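Local coordinates for protein MarR family transcriptional regulator (Peptoclostridium difficile, PDB 5ERI) that probably binds DNA as a dimeric winged-helix transcription factor of the MarR family and regulates transcription, at residues Ser42-Asp45 with Ile46-Glu50; Leu125-Glu128 with Glu129-Ser133. All blocks are in the same frame, centred on the assembly; numbering follows the deposited sequence.

Contact 1. Residues Ser42-Asp45 with Ile46-Glu50; sequences SIND and IKYKE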
ATOM      1  N   SER A  42       2.027   7.991  -2.459  1.00 43.39           N
ATOM      2  CA  SER A  42       1.781   9.108  -3.390  1.00 47.50           C
ATOM      3  C   SER A  42       2.756  10.204  -3.040  1.00 41.79           C
ATOM      4  O   SER A  42       3.361  10.760  -3.884  1.00 50.67           O
ATOM      5  CB  SER A  42       0.339   9.661  -3.277  1.00 40.50           C
ATOM      6  OG  SER A  42      -0.593   8.725  -3.843  1.00 47.48           O
ATOM      7  N   ILE A  43       2.904  10.535  -1.791  1.00 44.32           N
ATOM      8  CA  ILE A  43       3.919  11.527  -1.451  1.00 43.51           C
ATOM      9  C   ILE A  43       5.353  11.074  -1.788  1.00 55.64           C
ATOM     10  O   ILE A  43       6.187  11.869  -2.298  1.00 55.76           O
ATOM     11  CB  ILE A  43       3.849  11.778   0.024  1.00 44.85           C
ATOM     12  CG1 ILE A  43       2.532  12.515   0.293  1.00 48.41           C
ATOM     13  CG2 ILE A  43       5.059  12.599   0.441  1.00 51.67           C
ATOM     14  CD1 ILE A  43       2.232  12.776   1.761  1.00 51.62           C
ATOM     15  N   ASN A  44       5.651   9.795  -1.547  1.00 54.31           N
ATOM     16  CA  ASN A  44       7.003   9.271  -1.888  1.00 62.82           C
ATOM     17  C   ASN A  44       7.264   9.258  -3.397  1.00 53.61           C
ATOM     18  O   ASN A  44       8.379   9.450  -3.843  1.00 60.68           O
ATOM     19  CB  ASN A  44       7.218   7.856  -1.318  1.00 58.52           C
ATOM     20  CG  ASN A  44       7.441   7.872   0.151  1.00 55.08           C
ATOM     21  OD1 ASN A  44       7.897   8.874   0.693  1.00 60.74           O
ATOM     22  ND2 ASN A  44       7.059   6.782   0.822  1.00 49.08           N
ATOM     23  N   ASP A  45       6.229   8.996  -4.182  1.00 58.28           N
ATOM     24  CA  ASP A  45       6.294   9.201  -5.637  1.00 58.06           C
ATOM     25  C   ASP A  45       6.723  10.636  -6.042  1.00 55.94           C
ATOM     26  O   ASP A  45       7.366  10.777  -7.089  1.00 59.48           O
ATOM     27  CB  ASP A  45       4.943   8.829  -6.314  1.00 65.20           C
ATOM     28  CG  ASP A  45       4.759   7.317  -6.537  1.00 62.10           C
ATOM     29  OD1 ASP A  45       5.426   6.502  -5.888  1.00 68.92           O
ATOM     30  OD2 ASP A  45       3.929   6.941  -7.371  1.00 66.83           O
ATOM     31  N   ILE A  46       6.398  11.670  -5.244  1.00 62.10           N
ATOM     32  CA  ILE A  46       6.833  13.071  -5.541  1.00 64.49           C
ATOM     33  C   ILE A  46       8.318  13.249  -5.217  1.00 60.38           C
ATOM     34  O   ILE A  46       9.109  13.776  -6.003  1.00 60.91           O
ATOM     35  CB  ILE A  46       5.991  14.155  -4.771  1.00 67.40           C
ATOM     36  CG1 ILE A  46       4.454  13.967  -4.943  1.00 66.08           C
ATOM     37  CG2 ILE A  46       6.390  15.583  -5.160  1.00 63.13           C
ATOM     38  CD1 ILE A  46       3.949  13.853  -6.349  1.00 63.16           C
ATOM     39  N   LYS A  47       8.708  12.798  -4.045  1.00 64.51           N
ATOM     40  CA  LYS A  47      10.091  12.986  -3.584  1.00 62.39           C
ATOM     41  C   LYS A  47      11.075  12.180  -4.434  1.00 58.99           C
ATOM     42  O   LYS A  47      12.169  12.617  -4.710  1.00 55.34           O
ATOM     43  CB  LYS A  47      10.201  12.598  -2.116  1.00 70.13           C
ATOM     44  CG  LYS A  47       9.209  13.352  -1.223  1.00 83.71           C
ATOM     45  CD  LYS A  47       9.534  13.277   0.271  1.00 91.74           C
ATOM     46  CE  LYS A  47       9.036  12.006   0.982  1.00 91.73           C
ATOM     47  NZ  LYS A  47       9.281  12.010   2.475  1.00 85.32           N
ATOM     48  N   TYR A  48      10.657  11.031  -4.932  1.00 56.58           N
ATOM     49  CA  TYR A  48      11.612  10.115  -5.528  1.00 50.67           C
ATOM     50  C   TYR A  48      11.519  10.086  -7.020  1.00 51.44           C
ATOM     51  O   TYR A  48      12.176   9.224  -7.642  1.00 47.18           O
ATOM     52  CB  TYR A  48      11.401   8.709  -4.992  1.00 50.53           C
ATOM     53  CG  TYR A  48      11.740   8.543  -3.550  1.00 50.59           C
ATOM     54  CD1 TYR A  48      12.997   8.900  -3.082  1.00 51.15           C
ATOM     55  CD2 TYR A  48      10.806   7.999  -2.641  1.00 44.17           C
ATOM     56  CE1 TYR A  48      13.312   8.759  -1.748  1.00 52.53           C
ATOM     57  CE2 TYR A  48      11.105   7.862  -1.303  1.00 50.97           C
ATOM     58  CZ  TYR A  48      12.357   8.228  -0.852  1.00 52.42           C
ATOM     59  OH  TYR A  48      12.637   8.049   0.501  1.00 56.33           O
ATOM     60  N   LYS A  49      10.744  11.003  -7.618  1.00 54.85           N
ATOM     61  CA  LYS A  49      10.617  11.060  -9.102  1.00 60.33           C
ATOM     62  C   LYS A  49      11.950  11.409  -9.768  1.00 69.43           C
ATOM     63  O   LYS A  49      12.317  10.806 -10.800  1.00 72.96           O
ATOM     64  CB  LYS A  49       9.555  12.089  -9.571  1.00 73.37           C
ATOM     65  CG  LYS A  49       9.571  12.394 -11.091  1.00 74.68           C
ATOM     66  CD  LYS A  49       8.443  13.334 -11.504  1.00 85.69           C
ATOM     67  CE  LYS A  49       8.792  14.134 -12.763  1.00 99.13           C
ATOM     68  NZ  LYS A  49       9.208  15.544 -12.464  1.00103.80           N
ATOM     69  N   GLU A  50      12.641  12.404  -9.184  1.00 73.04           N
ATOM     70  CA  GLU A  50      13.919  12.856  -9.705  1.00 80.26           C
ATOM     71  C   GLU A  50      14.971  11.758  -9.622  1.00 67.47           C
ATOM     72  O   GLU A  50      15.654  11.529 -10.607  1.00 61.84           O
ATOM     73  CB  GLU A  50      14.385  14.195  -9.085  1.00 91.16           C
ATOM     74  CG  GLU A  50      14.482  15.337 -10.119  1.00 98.83           C
ATOM     75  CD  GLU A  50      13.153  15.712 -10.802  1.00106.35           C
ATOM     76  OE1 GLU A  50      12.631  16.806 -10.481  1.00112.97           O
ATOM     77  OE2 GLU A  50      12.638  14.954 -11.677  1.00 88.94           O
TER

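Contact 2. Residues Leu125-Glu128 with Glu129-Ser133; sequences LIIE and EENRS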
ATOM      1  N   LEU A 125      19.775   9.374   2.215  1.00 43.88           N
ATOM      2  CA  LEU A 125      18.688  10.239   1.786  1.00 54.17           C
ATOM      3  C   LEU A 125      17.291   9.583   2.032  1.00 54.19           C
ATOM      4  O   LEU A 125      16.347  10.208   2.547  1.00 54.22           O
ATOM      5  CB  LEU A 125      18.882  10.586   0.297  1.00 59.55           C
ATOM      6  CG  LEU A 125      17.979  11.703  -0.304  1.00 83.17           C
ATOM      7  CD1 LEU A 125      17.509  12.765   0.721  1.00 88.84           C
ATOM      8  CD2 LEU A 125      18.672  12.383  -1.506  1.00 83.08           C
ATOM      9  N   ILE A 126      17.166   8.303   1.672  1.00 51.98           N
ATOM     10  CA  ILE A 126      15.877   7.651   1.757  1.00 49.35           C
ATOM     11  C   ILE A 126      15.488   7.557   3.219  1.00 42.36           C
ATOM     12  O   ILE A 126      14.349   7.753   3.600  1.00 43.74           O
ATOM     13  CB  ILE A 126      15.902   6.251   1.101  1.00 45.90           C
ATOM     14  CG1 ILE A 126      15.989   6.364  -0.418  1.00 48.23           C
ATOM     15  CG2 ILE A 126      14.620   5.521   1.452  1.00 50.24           C
ATOM     16  CD1 ILE A 126      16.328   5.053  -1.123  1.00 48.02           C
ATOM     17  N   ILE A 127      16.449   7.209   4.050  1.00 48.75           N
ATOM     18  CA  ILE A 127      16.158   7.008   5.470  1.00 49.08           C
ATOM     19  C   ILE A 127      15.812   8.315   6.157  1.00 52.51           C
ATOM     20  O   ILE A 127      14.956   8.345   7.057  1.00 48.33           O
ATOM     21  CB  ILE A 127      17.361   6.348   6.168  1.00 51.46           C
ATOM     22  CG1 ILE A 127      17.538   4.909   5.666  1.00 55.09           C
ATOM     23  CG2 ILE A 127      17.148   6.314   7.665  1.00 48.48           C
ATOM     24  CD1 ILE A 127      16.442   3.912   6.062  1.00 54.68           C
ATOM     25  N   GLU A 128      16.485   9.387   5.725  1.00 54.03           N
ATOM     26  CA  GLU A 128      16.129  10.733   6.148  1.00 61.08           C
ATOM     27  C   GLU A 128      14.648  10.975   5.797  1.00 56.58           C
ATOM     28  O   GLU A 128      13.845  11.467   6.626  1.00 56.45           O
ATOM     29  CB  GLU A 128      17.004  11.794   5.429  1.00 72.83           C
ATOM     30  CG  GLU A 128      18.395  12.058   6.013  1.00 82.33           C
ATOM     31  CD  GLU A 128      19.160  13.244   5.333  1.00 93.96           C
ATOM     32  OE1 GLU A 128      18.559  14.170   4.702  1.00 85.50           O
ATOM     33  OE2 GLU A 128      20.412  13.261   5.450  1.00 81.78           O
ATOM     34  N   GLU A 129      14.281  10.632   4.559  1.00 52.41           N
ATOM     35  CA  GLU A 129      12.868  10.858   4.113  1.00 50.23           C
ATOM     36  C   GLU A 129      11.856  10.074   4.889  1.00 51.75           C
ATOM     37  O   GLU A 129      10.753  10.576   5.202  1.00 50.79           O
ATOM     38  CB  GLU A 129      12.718  10.625   2.631  1.00 48.92           C
ATOM     39  CG  GLU A 129      13.295  11.809   1.807  1.00 70.27           C
ATOM     40  CD  GLU A 129      12.731  13.222   2.183  1.00 79.23           C
ATOM     41  OE1 GLU A 129      11.632  13.306   2.847  1.00 82.19           O
ATOM     42  OE2 GLU A 129      13.385  14.250   1.809  1.00 80.09           O
ATOM     43  N   GLU A 130      12.241   8.851   5.248  1.00 50.12           N
ATOM     44  CA  GLU A 130      11.334   7.999   5.995  1.00 46.95           C
ATOM     45  C   GLU A 130      11.128   8.661   7.382  1.00 45.83           C
ATOM     46  O   GLU A 130       9.996   8.743   7.936  1.00 45.54           O
ATOM     47  CB  GLU A 130      11.947   6.557   6.091  1.00 51.05           C
ATOM     48  CG  GLU A 130      11.027   5.474   6.664  1.00 64.56           C
ATOM     49  CD  GLU A 130      11.466   3.986   6.417  1.00 71.45           C
ATOM     50  OE1 GLU A 130      10.789   3.134   7.050  1.00 71.19           O
ATOM     51  OE2 GLU A 130      12.432   3.640   5.637  1.00 63.49           O
ATOM     52  N   ASN A 131      12.221   9.147   7.969  1.00 46.11           N
ATOM     53  CA  ASN A 131      12.098   9.759   9.314  1.00 49.96           C
ATOM     54  C   ASN A 131      11.265  11.037   9.231  1.00 52.56           C
ATOM     55  O   ASN A 131      10.531  11.343  10.145  1.00 43.08           O
ATOM     56  CB  ASN A 131      13.447  10.072   9.908  1.00 52.89           C
ATOM     57  CG  ASN A 131      14.176   8.834  10.406  1.00 53.85           C
ATOM     58  OD1 ASN A 131      13.576   7.835  10.845  1.00 52.84           O
ATOM     59  ND2 ASN A 131      15.492   8.922  10.391  1.00 50.85           N
ATOM     60  N   ARG A 132      11.372  11.752   8.113  1.00 46.18           N
ATOM     61  CA  ARG A 132      10.517  12.908   7.922  1.00 54.37           C
ATOM     62  C   ARG A 132       9.016  12.508   7.814  1.00 58.92           C
ATOM     63  O   ARG A 132       8.130  13.209   8.406  1.00 56.33           O
ATOM     64  CB  ARG A 132      10.989  13.680   6.693  1.00 54.51           C
ATOM     65  CG  ARG A 132      10.317  15.037   6.605  1.00 78.89           C
ATOM     66  CD  ARG A 132       9.632  15.239   5.270  1.00 90.15           C
ATOM     67  NE  ARG A 132       8.876  16.479   5.237  1.00108.40           N
ATOM     68  CZ  ARG A 132       8.096  16.826   4.224  1.00133.89           C
ATOM     69  NH1 ARG A 132       7.969  16.019   3.177  1.00145.11           N
ATOM     70  NH2 ARG A 132       7.448  17.977   4.244  1.00142.41           N
ATOM     71  N   SER A 133       8.728  11.371   7.117  1.00 53.24           N
ATOM     72  CA  SER A 133       7.312  10.915   6.968  1.00 47.13           C
ATOM     73  C   SER A 133       6.807  10.448   8.270  1.00 38.19           C
ATOM     74  O   SER A 133       5.628  10.599   8.595  1.00 42.59           O
ATOM     75  CB  SER A 133       7.135   9.799   5.918  1.00 47.99           C
ATOM     76  OG  SER A 133       8.033  10.003   4.868  1.00 56.80           O
TER

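Contact 1. Residues Ser42-Asp45 with Ile46-Glu50
The carbonyl oxygen of Ile43 is gripped by two backbone amides in the last turn of helix 29-47. Lys47 N lies in its carbonyl plane and bonds at 3.2 Å with a fairly straight N-H...O angle of 160°, whereas Ile46 N, 3.0 Å from Ile43 O, comes from above that plane in a more bent bond. One residue on, Tyr48 N closes the helix on Asn44 O at 3.0 Å, and Tyr48 is the first residue to leave helical backbone angles. The Tyr48 ring runs alongside the Asn44 side chain, Tyr48 CD2 lying 3.8 Å from Asn44 CB, with amide and ring planes 47° apart. Lys47 bends at its third torsion (chi3 -83°), which carries CE to 3.3 Å from Asn44 OD1 and past the CG2 branch of Ile43; its ammonium group goes on to a salt bridge with Glu129. Tyr48 stacks on Phe58, and Asp45 OD1 accepts a hydrogen bond from Lys55 N. On the dimer side, Ser42 OG bonds to Lys80 O of the second subunit, whose Trp164 packs on Ile43. Mixed i to i+3 and i to i+4 bonding of this kind is typical of a helix C-terminus, here one at the MarR dimer interface.

Contact 2. Residues Leu125-Glu128 with Glu129-Ser133
Ile127 meets two polar side chains of the following turn. Its CD1 lies 4.0 Å from Glu130 OE2, the two chains running side by side, while its CG2 branch passes Asn131 ND2 at 4.1 Å in a skewed crossing. Glu130 is extended beyond CG, with CG turned away from its own backbone N (chi1 -171°), and so sends its carboxylate out along the isoleucine. Asn131 folds back beside its backbone N, which leaves its CG and ND2 beyond the oxygen end of the Ile127 carbonyl, at too poor an angle for ND2 to bond to it. On the side of the helix away from Ile127 and Asn131, CB and CG of Glu129 lie against the preceding turn: CG is 3.5 Å from Leu125 O, and a bend at chi2 (-54°) turns the carboxylate to a salt bridge with Lys47 of helix 29-47.

Beneath these side chains runs regular alpha-helical bonding. Glu129 N donates to Leu125 O at 2.9 Å, and the amides of Glu130, Asn131 and Arg132 repeat the pattern on the next three carbonyls. Glu129 O takes two donors, Ser133 N at 2.9 Å and Ser133 OG at 2.8 Å, which reach it from opposite faces of its plane.

Farther out, Ile126 packs on Phe58 and Thr62 of helix 57-66. The second subunit supplies Arg31 to Glu130, Glu163 to Arg132, and Asp26 N and Thr24 O to the two ends of the Asn131 amide. With oxygen and nitrogen both engaged there, that amide should be fixed in rotation. Arg31 of the second subunit would be expected to favour ionised Glu130. The seam between the subunits thus combines salt bridges and amide hydrogen bonds with apolar packing from Ile127 and from Leu25 and Leu30 of the second subunit.

How the contacts relate
Contacts 1 and 2 lie about 12 Å apart, centre to centre, and join the end of helix 29-47 to the middle of helix 117-138 within one subunit. Their main tie is the salt bridge from Lys47 NZ to Glu129 OE1 at 2.7 Å; Ser133 OG adds a weak hydrogen bond to the same ammonium group. Beside it, Tyr48 OH packs 3.3 Å from Ile126 CG2. Both residues also touch Phe58, so residues 46-50 and 125-128 share a hydrophobic neighbour on helix 57-66. Each contact reaches the second subunit as well, at different residues, which places this junction of the two helices beside the dimer interface.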